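Local atomic coordinates of putative nucleotide sugar epimerase/ dehydratase (Bordetella bronchiseptica, PDB entry 2Q1S), a protein that binds NADH and probably acts as a nucleotide-sugar epimerase or dehydratase of the extended short-chain dehydrogenase/reductase type in lipopolysaccharide O-antigen biosynthesis. Residues 210-215 / 258-263; 233-238 / 294-299. One frame throughout, in Å; residues are numbered along the deposited sequence.

Contact 1: 210-215 / 258-263; sequences NVYGPG and RDFIFV. With NAI (1,4-dihydronicotinamide adenine dinucleotide), chain B.
V211 and Y212 pair in parallel with I261 and F262, joining strand 203-212 to strand 257-262 in the sheet of this Rossmann-type domain. Two firm backbone bonds hold the ladder, I261 N to N210 O (3.0 Å) and Y212 N to I261 O (3.1 Å); a third, V263 N to Y212 O, is bent and weak. Along N210, CB lies 3.6 Å from D259 O, CG comes up against R258 CD, ND2 passes beside R258 CB and CD, and OD1 touches R258 CD and accepts a bond from R258 NH1 at 3.3 Å. OD1 lies near the guanidinium plane (13° out of it) and the N-H points at it fairly straight, the amide being turned 50° from that plane. On the face carrying Y212 and F262, the two rings meet obliquely, centroids 5.7 Å apart, and CE1 of F262 reaches P214 CD at 3.5 Å. V211 belongs to the other face: with CG1 anti to its backbone N (chi1 -166°), that methyl packs on V263, while CG2 lies against the carboxamide of NADH and V211 N donates to its O7N at 3.1 Å. Thus the carbonyls of N210 and Y212 and the amide of Y212 serve the neighbouring strand and the amide of V211 the nicotinamide carboxamide, while the N210-R258 bond links two residues that bind UDP in another structure of this protein; none is bound here.

Contact 2: 233-238 / 294-299; sequences NVTPTF and ADLATK
L296 carries its CG anti to the backbone N (chi1 -175°), which sets CD2 among V234, T235 and F238 of helix 234-243; F238 turns its CG anti to the carbonyl carbon (chi1 -78°), bringing CD2 and CE2 of its ring to L296 and A297 of helix 293-304. CD2 of L296 is the shared point. It meets V234 tip to tip, with CG1 at 4.1 Å, comes within 3.7 Å of T235 OG1 where the two side chains cross at about a right angle, and lies 4.1 Å from F238 CD2. Beyond it, the CB of A297 touches F238 CE2 at 3.8 Å, approaching the ring obliquely. V234 CG2 lies over one face of that ring, toward its rim, so F238 is packed by its own helix as well as by its neighbour. The short helical segments run 10.5 Å apart and cross at -33°. F260 of strand 257-262 touches V234, and I293 and I300 extend the packing around F238. Methyls, an aromatic ring and the one threonine hydroxyl make up the interface, so the two helices are held together here by van der Waals packing and burial of apolar surface.

Both contacts are buried; the centre of contact 1 lies about 9 Å from the centre of the chain, that of contact 2 about 18 Å. Contact 1 joins two strands through directional backbone bonds and reaches the cofactor; contact 2 joins two helices by van der Waals packing, mostly of apolar groups. Helix 234-243 follows strand 203-212 and precedes strand 257-262, and helix 293-304 comes after that strand, so the segments of the two contacts alternate in sequence. They touch in space: F260 sets CE1 3.6 Å from T235 OG1 and CZ 3.8 Å from L296 CD2, while Y212 CB meets T235 CG2. The helix pair therefore packs directly onto aromatic residues of the paired strands.

Contact 1: 210-215 / 258-263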
ATOM      1  N   ASN A 210       3.559   7.765 -20.143  1.00 45.58           N
ATOM      2  CA  ASN A 210       3.222   8.379 -21.416  1.00 47.53           C
ATOM      3  C   ASN A 210       3.488   7.487 -22.625  1.00 47.77           C
ATOM      4  O   ASN A 210       4.003   7.936 -23.672  1.00 47.57           O
ATOM      5  CB  ASN A 210       3.895   9.744 -21.499  1.00 48.83           C
ATOM      6  CG  ASN A 210       3.352  10.685 -20.441  1.00 50.45           C
ATOM      7  OD1 ASN A 210       2.132  10.901 -20.365  1.00 57.09           O
ATOM      8  ND2 ASN A 210       4.220  11.236 -19.654  1.00 52.14           N
ATOM      9  N   VAL A 211       3.123   6.217 -22.457  1.00 46.79           N
ATOM     10  CA  VAL A 211       3.104   5.255 -23.575  1.00 46.14           C
ATOM     11  C   VAL A 211       1.995   5.614 -24.570  1.00 46.23           C
ATOM     12  O   VAL A 211       0.912   6.082 -24.193  1.00 45.48           O
ATOM     13  CB  VAL A 211       2.901   3.809 -23.076  1.00 46.57           C
ATOM     14  CG1 VAL A 211       3.225   2.828 -24.209  1.00 47.05           C
ATOM     15  CG2 VAL A 211       3.762   3.515 -21.845  1.00 46.93           C
ATOM     16  N   TYR A 212       2.269   5.414 -25.859  1.00 45.11           N
ATOM     17  CA  TYR A 212       1.221   5.622 -26.855  1.00 45.20           C
ATOM     18  C   TYR A 212       1.505   4.644 -28.011  1.00 45.53           C
ATOM     19  O   TYR A 212       2.639   4.150 -28.152  1.00 45.27           O
ATOM     20  CB  TYR A 212       1.218   7.080 -27.360  1.00 45.89           C
ATOM     21  CG  TYR A 212       2.416   7.361 -28.220  1.00 46.25           C
ATOM     22  CD1 TYR A 212       3.656   7.586 -27.634  1.00 42.86           C
ATOM     23  CD2 TYR A 212       2.327   7.305 -29.620  1.00 48.33           C
ATOM     24  CE1 TYR A 212       4.803   7.817 -28.435  1.00 44.05           C
ATOM     25  CE2 TYR A 212       3.433   7.519 -30.427  1.00 43.47           C
ATOM     26  CZ  TYR A 212       4.678   7.777 -29.840  1.00 46.42           C
ATOM     27  OH  TYR A 212       5.794   7.987 -30.626  1.00 46.37           O
ATOM     28  N   GLY A 213       0.479   4.338 -28.788  1.00 44.71           N
ATOM     29  CA  GLY A 213       0.684   3.554 -29.996  1.00 45.30           C
ATOM     30  C   GLY A 213      -0.510   2.709 -30.412  1.00 44.92           C
ATOM     31  O   GLY A 213      -1.613   2.835 -29.863  1.00 45.70           O
ATOM     32  N   PRO A 214      -0.295   1.832 -31.406  1.00 44.76           N
ATOM     33  CA  PRO A 214      -1.388   0.940 -31.804  1.00 45.13           C
ATOM     34  C   PRO A 214      -1.888   0.070 -30.651  1.00 45.79           C
ATOM     35  O   PRO A 214      -1.095  -0.317 -29.778  1.00 46.62           O
ATOM     36  CB  PRO A 214      -0.753   0.059 -32.891  1.00 45.45           C
ATOM     37  CG  PRO A 214       0.492   0.786 -33.325  1.00 45.35           C
ATOM     38  CD  PRO A 214       0.952   1.600 -32.164  1.00 44.51           C
ATOM     39  N   GLY A 215      -3.183  -0.220 -30.640  1.00 45.64           N
ATOM     40  CA  GLY A 215      -3.733  -1.159 -29.665  1.00 46.58           C
ATOM     41  C   GLY A 215      -4.369  -0.509 -28.446  1.00 47.31           C
ATOM     42  O   GLY A 215      -5.043  -1.201 -27.692  1.00 47.77           O
ATOM     43  N   ARG A 258       5.632  16.242 -22.028  1.00 55.80           N
ATOM     44  CA  ARG A 258       5.712  14.852 -21.587  1.00 54.50           C
ATOM     45  C   ARG A 258       6.812  14.087 -22.314  1.00 53.71           C
ATOM     46  O   ARG A 258       7.193  14.452 -23.432  1.00 54.37           O
ATOM     47  CB  ARG A 258       4.368  14.187 -21.807  1.00 54.30           C
ATOM     48  CG  ARG A 258       3.243  14.897 -21.057  1.00 54.91           C
ATOM     49  CD  ARG A 258       2.053  13.999 -20.951  1.00 59.02           C
ATOM     50  NE  ARG A 258       0.838  14.752 -20.657  1.00 61.81           N
ATOM     51  CZ  ARG A 258      -0.347  14.191 -20.449  1.00 63.04           C
ATOM     52  NH1 ARG A 258      -0.475  12.873 -20.484  1.00 64.93           N
ATOM     53  NH2 ARG A 258      -1.400  14.951 -20.202  1.00 65.70           N
ATOM     54  N   ASP A 259       7.320  13.030 -21.674  1.00 51.98           N
ATOM     55  CA  ASP A 259       8.294  12.150 -22.296  0.50 51.42           C
ATOM     56  C   ASP A 259       7.528  10.969 -22.898  1.00 50.39           C
ATOM     57  O   ASP A 259       7.410   9.922 -22.271  1.00 50.77           O
ATOM     58  CB  ASP A 259       9.315  11.696 -21.232  0.50 51.90           C
ATOM     59  CG  ASP A 259      10.334  10.698 -21.758  0.50 53.37           C
ATOM     60  OD1 ASP A 259      10.018   9.975 -22.729  0.50 56.48           O
ATOM     61  OD2 ASP A 259      11.439  10.601 -21.175  0.50 55.78           O
ATOM     62  N   PHE A 260       6.971  11.152 -24.093  1.00 48.61           N
ATOM     63  CA  PHE A 260       6.203  10.077 -24.723  1.00 47.56           C
ATOM     64  C   PHE A 260       7.151   8.960 -25.139  1.00 47.70           C
ATOM     65  O   PHE A 260       8.303   9.223 -25.529  1.00 49.07           O
ATOM     66  CB  PHE A 260       5.439  10.586 -25.951  1.00 46.85           C
ATOM     67  CG  PHE A 260       4.370  11.590 -25.623  1.00 44.71           C
ATOM     68  CD1 PHE A 260       3.148  11.179 -25.121  1.00 45.05           C
ATOM     69  CD2 PHE A 260       4.600  12.962 -25.803  1.00 44.48           C
ATOM     70  CE1 PHE A 260       2.156  12.112 -24.798  1.00 44.01           C
ATOM     71  CE2 PHE A 260       3.619  13.897 -25.480  1.00 45.03           C
ATOM     72  CZ  PHE A 260       2.391  13.468 -24.978  1.00 45.18           C
ATOM     73  N   ILE A 261       6.654   7.728 -25.068  1.00 47.42           N
ATOM     74  CA  ILE A 261       7.423   6.556 -25.503  1.00 45.66           C
ATOM     75  C   ILE A 261       6.506   5.616 -26.281  1.00 44.82           C
ATOM     76  O   ILE A 261       5.378   5.366 -25.871  1.00 44.83           O
ATOM     77  CB  ILE A 261       8.123   5.822 -24.316  1.00 45.36           C
ATOM     78  CG1 ILE A 261       8.978   4.647 -24.831  1.00 44.97           C
ATOM     79  CG2 ILE A 261       7.095   5.411 -23.221  1.00 46.39           C
ATOM     80  CD1 ILE A 261       9.856   4.002 -23.794  1.00 43.67           C
ATOM     81  N   PHE A 262       6.997   5.116 -27.419  1.00 44.62           N
ATOM     82  CA  PHE A 262       6.167   4.287 -28.297  1.00 43.51           C
ATOM     83  C   PHE A 262       6.016   2.894 -27.698  1.00 42.99           C
ATOM     84  O   PHE A 262       6.980   2.345 -27.154  1.00 43.38           O
ATOM     85  CB  PHE A 262       6.811   4.242 -29.687  1.00 42.98           C
ATOM     86  CG  PHE A 262       6.003   3.528 -30.740  1.00 42.29           C
ATOM     87  CD1 PHE A 262       4.733   3.962 -31.087  1.00 42.83           C
ATOM     88  CD2 PHE A 262       6.543   2.414 -31.404  1.00 41.06           C
ATOM     89  CE1 PHE A 262       4.012   3.315 -32.104  1.00 44.45           C
ATOM     90  CE2 PHE A 262       5.812   1.742 -32.416  1.00 42.14           C
ATOM     91  CZ  PHE A 262       4.540   2.183 -32.743  1.00 41.80           C
ATOM     92  N   VAL A 263       4.840   2.303 -27.861  1.00 42.82           N
ATOM     93  CA  VAL A 263       4.509   1.095 -27.123  1.00 42.28           C
ATOM     94  C   VAL A 263       5.406  -0.103 -27.498  1.00 41.84           C
ATOM     95  O   VAL A 263       5.731  -0.910 -26.644  1.00 41.67           O
ATOM     96  CB  VAL A 263       3.005   0.729 -27.298  1.00 41.26           C
ATOM     97  CG1 VAL A 263       2.659   0.320 -28.783  1.00 40.50           C
ATOM     98  CG2 VAL A 263       2.575  -0.328 -26.302  1.00 40.21           C
TER
HETATM   99  PA  NAI B 358      -4.733  -1.147 -19.794  1.00 26.26           P
HETATM  100  O1A NAI B 358      -5.873  -0.714 -18.945  1.00 27.38           O
HETATM  101  O2A NAI B 358      -4.931  -1.234 -21.325  1.00 27.58           O
HETATM  102  O5B NAI B 358      -4.128  -2.482 -19.307  1.00 24.32           O
HETATM  103  C5B NAI B 358      -4.359  -3.066 -18.021  1.00 25.68           C
HETATM  104  C4B NAI B 358      -4.996  -4.438 -18.158  1.00 25.86           C
HETATM  105  O4B NAI B 358      -5.243  -4.958 -16.856  1.00 25.52           O
HETATM  106  C3B NAI B 358      -6.361  -4.355 -18.891  1.00 27.51           C
HETATM  107  O3B NAI B 358      -6.392  -5.304 -19.970  1.00 26.53           O
HETATM  108  C2B NAI B 358      -7.349  -4.782 -17.814  1.00 26.06           C
HETATM  109  O2B NAI B 358      -8.546  -5.496 -18.250  1.00 27.11           O
HETATM  110  C1B NAI B 358      -6.485  -5.690 -16.936  1.00 24.21           C
HETATM  111  N9A NAI B 358      -7.005  -5.922 -15.600  1.00 24.91           N
HETATM  112  C8A NAI B 358      -7.625  -5.016 -14.783  1.00 24.42           C
HETATM  113  N7A NAI B 358      -7.912  -5.603 -13.620  1.00 23.62           N
HETATM  114  C5A NAI B 358      -7.478  -6.896 -13.640  1.00 25.90           C
HETATM  115  C6A NAI B 358      -7.477  -8.055 -12.738  1.00 25.81           C
HETATM  116  N6A NAI B 358      -7.999  -8.021 -11.506  1.00 25.19           N
HETATM  117  N1A NAI B 358      -6.917  -9.234 -13.154  1.00 25.88           N
HETATM  118  C2A NAI B 358      -6.388  -9.293 -14.406  1.00 25.34           C
HETATM  119  N3A NAI B 358      -6.330  -8.295 -15.303  1.00 25.66           N
HETATM  120  C4A NAI B 358      -6.855  -7.061 -14.977  1.00 25.41           C
HETATM  121  O3  NAI B 358      -3.605  -0.054 -19.493  1.00 25.79           O
HETATM  122  PN  NAI B 358      -2.055  -0.009 -19.981  1.00 27.64           P
HETATM  123  O1N NAI B 358      -1.708   1.350 -20.333  1.00 29.13           O
HETATM  124  O2N NAI B 358      -1.871  -1.186 -20.905  1.00 28.29           O
HETATM  125  O5D NAI B 358      -1.294  -0.427 -18.592  1.00 28.03           O
HETATM  126  C5D NAI B 358      -0.447  -1.585 -18.502  1.00 28.88           C
HETATM  127  C4D NAI B 358       0.438  -1.402 -17.267  1.00 26.97           C
HETATM  128  O4D NAI B 358       1.299  -0.310 -17.483  1.00 26.65           O
HETATM  129  C3D NAI B 358      -0.356  -1.007 -16.021  1.00 26.52           C
HETATM  130  O3D NAI B 358       0.205  -1.725 -14.914  1.00 24.17           O
HETATM  131  C2D NAI B 358      -0.147   0.472 -15.904  1.00 28.71           C
HETATM  132  O2D NAI B 358      -0.284   0.921 -14.530  1.00 27.69           O
HETATM  133  C1D NAI B 358       1.267   0.631 -16.389  1.00 30.17           C
HETATM  134  N1N NAI B 358       1.576   1.950 -16.876  1.00 30.03           N
HETATM  135  C2N NAI B 358       1.098   2.428 -18.071  1.00 32.97           C
HETATM  136  C3N NAI B 358       1.439   3.700 -18.523  1.00 29.63           C
HETATM  137  C7N NAI B 358       0.905   4.255 -19.840  1.00 31.26           C
HETATM  138  O7N NAI B 358       1.263   5.369 -20.184  1.00 31.06           O
HETATM  139  N7N NAI B 358       0.085   3.450 -20.563  1.00 32.02           N
HETATM  140  C4N NAI B 358       2.342   4.503 -17.775  1.00 31.53           C
HETATM  141  C5N NAI B 358       2.848   3.959 -16.560  1.00 31.23           C
HETATM  142  C6N NAI B 358       2.475   2.676 -16.162  1.00 33.46           C

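Contact 2: 233-238 / 294-299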
ATOM      1  N   ASN A 233      -6.408   8.870 -22.855  1.00 48.59           N
ATOM      2  CA  ASN A 233      -5.123   9.559 -22.813  1.00 48.08           C
ATOM      3  C   ASN A 233      -5.083  10.554 -23.972  1.00 48.32           C
ATOM      4  O   ASN A 233      -5.847  10.421 -24.933  1.00 48.68           O
ATOM      5  CB  ASN A 233      -4.003   8.526 -22.965  1.00 48.59           C
ATOM      6  CG  ASN A 233      -3.638   7.868 -21.646  1.00 48.85           C
ATOM      7  OD1 ASN A 233      -3.239   8.550 -20.693  1.00 49.44           O
ATOM      8  ND2 ASN A 233      -3.721   6.544 -21.590  1.00 50.51           N
ATOM      9  N   VAL A 234      -4.184  11.528 -23.873  1.00 48.24           N
ATOM     10  CA  VAL A 234      -4.154  12.653 -24.801  1.00 47.77           C
ATOM     11  C   VAL A 234      -3.881  12.207 -26.244  1.00 47.90           C
ATOM     12  O   VAL A 234      -4.547  12.669 -27.165  1.00 48.82           O
ATOM     13  CB  VAL A 234      -3.198  13.779 -24.341  1.00 47.91           C
ATOM     14  CG1 VAL A 234      -1.742  13.275 -24.217  1.00 49.19           C
ATOM     15  CG2 VAL A 234      -3.329  15.035 -25.219  1.00 49.40           C
ATOM     16  N   THR A 235      -2.911  11.309 -26.431  1.00 47.54           N
ATOM     17  CA  THR A 235      -2.582  10.898 -27.810  1.00 46.72           C
ATOM     18  C   THR A 235      -3.738  10.246 -28.598  1.00 47.51           C
ATOM     19  O   THR A 235      -4.087  10.739 -29.676  1.00 47.11           O
ATOM     20  CB  THR A 235      -1.286  10.062 -27.861  1.00 47.17           C
ATOM     21  OG1 THR A 235      -0.241  10.787 -27.195  1.00 47.43           O
ATOM     22  CG2 THR A 235      -0.857   9.755 -29.298  1.00 46.52           C
ATOM     23  N   PRO A 236      -4.328   9.140 -28.086  1.00 46.76           N
ATOM     24  CA  PRO A 236      -5.450   8.557 -28.823  1.00 46.57           C
ATOM     25  C   PRO A 236      -6.678   9.485 -28.939  1.00 46.98           C
ATOM     26  O   PRO A 236      -7.425   9.410 -29.929  1.00 46.92           O
ATOM     27  CB  PRO A 236      -5.755   7.268 -28.056  1.00 45.80           C
ATOM     28  CG  PRO A 236      -5.265   7.544 -26.668  1.00 44.75           C
ATOM     29  CD  PRO A 236      -4.004   8.334 -26.901  1.00 45.93           C
ATOM     30  N   THR A 237      -6.845  10.364 -27.947  1.00 47.32           N
ATOM     31  CA  THR A 237      -7.912  11.370 -28.021  1.00 47.92           C
ATOM     32  C   THR A 237      -7.674  12.312 -29.184  1.00 48.02           C
ATOM     33  O   THR A 237      -8.575  12.526 -30.001  1.00 48.03           O
ATOM     34  CB  THR A 237      -8.034  12.154 -26.709  1.00 48.43           C
ATOM     35  OG1 THR A 237      -8.512  11.273 -25.700  1.00 47.43           O
ATOM     36  CG2 THR A 237      -9.050  13.278 -26.841  1.00 48.10           C
ATOM     37  N   PHE A 238      -6.463  12.866 -29.252  1.00 47.92           N
ATOM     38  CA  PHE A 238      -6.110  13.795 -30.329  1.00 47.96           C
ATOM     39  C   PHE A 238      -6.161  13.144 -31.705  1.00 47.72           C
ATOM     40  O   PHE A 238      -6.641  13.762 -32.655  1.00 47.19           O
ATOM     41  CB  PHE A 238      -4.725  14.399 -30.109  1.00 49.06           C
ATOM     42  CG  PHE A 238      -4.680  15.505 -29.093  1.00 49.82           C
ATOM     43  CD1 PHE A 238      -5.807  15.867 -28.349  1.00 48.64           C
ATOM     44  CD2 PHE A 238      -3.498  16.206 -28.907  1.00 50.57           C
ATOM     45  CE1 PHE A 238      -5.739  16.900 -27.416  1.00 52.71           C
ATOM     46  CE2 PHE A 238      -3.411  17.229 -27.966  1.00 52.06           C
ATOM     47  CZ  PHE A 238      -4.538  17.584 -27.220  1.00 52.31           C
ATOM     48  N   ALA A 294       1.333  20.976 -27.305  1.00 48.95           N
ATOM     49  CA  ALA A 294       1.139  21.783 -28.524  1.00 50.99           C
ATOM     50  C   ALA A 294       1.807  21.141 -29.748  1.00 52.77           C
ATOM     51  O   ALA A 294       1.199  21.110 -30.817  1.00 54.27           O
ATOM     52  CB  ALA A 294       1.618  23.215 -28.337  1.00 50.66           C
ATOM     53  N   ASP A 295       3.032  20.620 -29.576  1.00 54.24           N
ATOM     54  CA  ASP A 295       3.776  19.992 -30.673  1.00 55.13           C
ATOM     55  C   ASP A 295       3.190  18.638 -31.036  1.00 56.45           C
ATOM     56  O   ASP A 295       3.097  18.293 -32.214  1.00 56.20           O
ATOM     57  CB  ASP A 295       5.265  19.867 -30.350  1.00 55.70           C
ATOM     58  CG  ASP A 295       5.982  21.202 -30.400  1.00 56.87           C
ATOM     59  OD1 ASP A 295       5.390  22.189 -30.899  1.00 59.21           O
ATOM     60  OD2 ASP A 295       7.141  21.275 -29.951  1.00 58.88           O
ATOM     61  N   LEU A 296       2.795  17.880 -30.014  1.00 56.78           N
ATOM     62  CA  LEU A 296       2.008  16.659 -30.247  1.00 58.30           C
ATOM     63  C   LEU A 296       0.801  16.941 -31.160  1.00 58.60           C
ATOM     64  O   LEU A 296       0.641  16.316 -32.225  1.00 59.83           O
ATOM     65  CB  LEU A 296       1.572  16.027 -28.911  1.00 58.23           C
ATOM     66  CG  LEU A 296       0.847  14.673 -28.987  1.00 59.34           C
ATOM     67  CD1 LEU A 296       1.863  13.539 -29.135  1.00 61.47           C
ATOM     68  CD2 LEU A 296      -0.027  14.431 -27.739  1.00 58.79           C
ATOM     69  N   ALA A 297      -0.023  17.917 -30.770  1.00 58.49           N
ATOM     70  CA  ALA A 297      -1.208  18.299 -31.561  1.00 58.07           C
ATOM     71  C   ALA A 297      -0.828  18.775 -32.961  1.00 58.55           C
ATOM     72  O   ALA A 297      -1.485  18.410 -33.937  1.00 58.30           O
ATOM     73  CB  ALA A 297      -2.021  19.359 -30.827  1.00 57.68           C
ATOM     74  N   THR A 298       0.231  19.581 -33.053  1.00 58.36           N
ATOM     75  CA  THR A 298       0.700  20.094 -34.336  1.00 59.92           C
ATOM     76  C   THR A 298       1.017  18.933 -35.287  1.00 60.11           C
ATOM     77  O   THR A 298       0.517  18.901 -36.414  1.00 59.77           O
ATOM     78  CB  THR A 298       1.918  21.041 -34.148  1.00 59.65           C
ATOM     79  OG1 THR A 298       1.473  22.248 -33.504  1.00 60.19           O
ATOM     80  CG2 THR A 298       2.539  21.366 -35.490  1.00 60.39           C
ATOM     81  N   LYS A 299       1.801  17.969 -34.783  1.00 60.70           N
ATOM     82  CA  LYS A 299       2.243  16.786 -35.539  1.00 61.20           C
ATOM     83  C   LYS A 299       1.071  15.908 -35.983  1.00 61.07           C
ATOM     84  O   LYS A 299       0.993  15.499 -37.134  1.00 62.86           O
ATOM     85  CB  LYS A 299       3.208  15.950 -34.695  1.00 61.14           C
ATOM     86  CG  LYS A 299       4.613  16.540 -34.573  1.00 61.22           C
ATOM     87  CD  LYS A 299       5.285  16.056 -33.293  1.00 62.48           C
ATOM     88  CE  LYS A 299       6.799  16.222 -33.317  1.00 62.10           C
ATOM     89  NZ  LYS A 299       7.308  17.584 -33.565  1.00 62.93           N
TER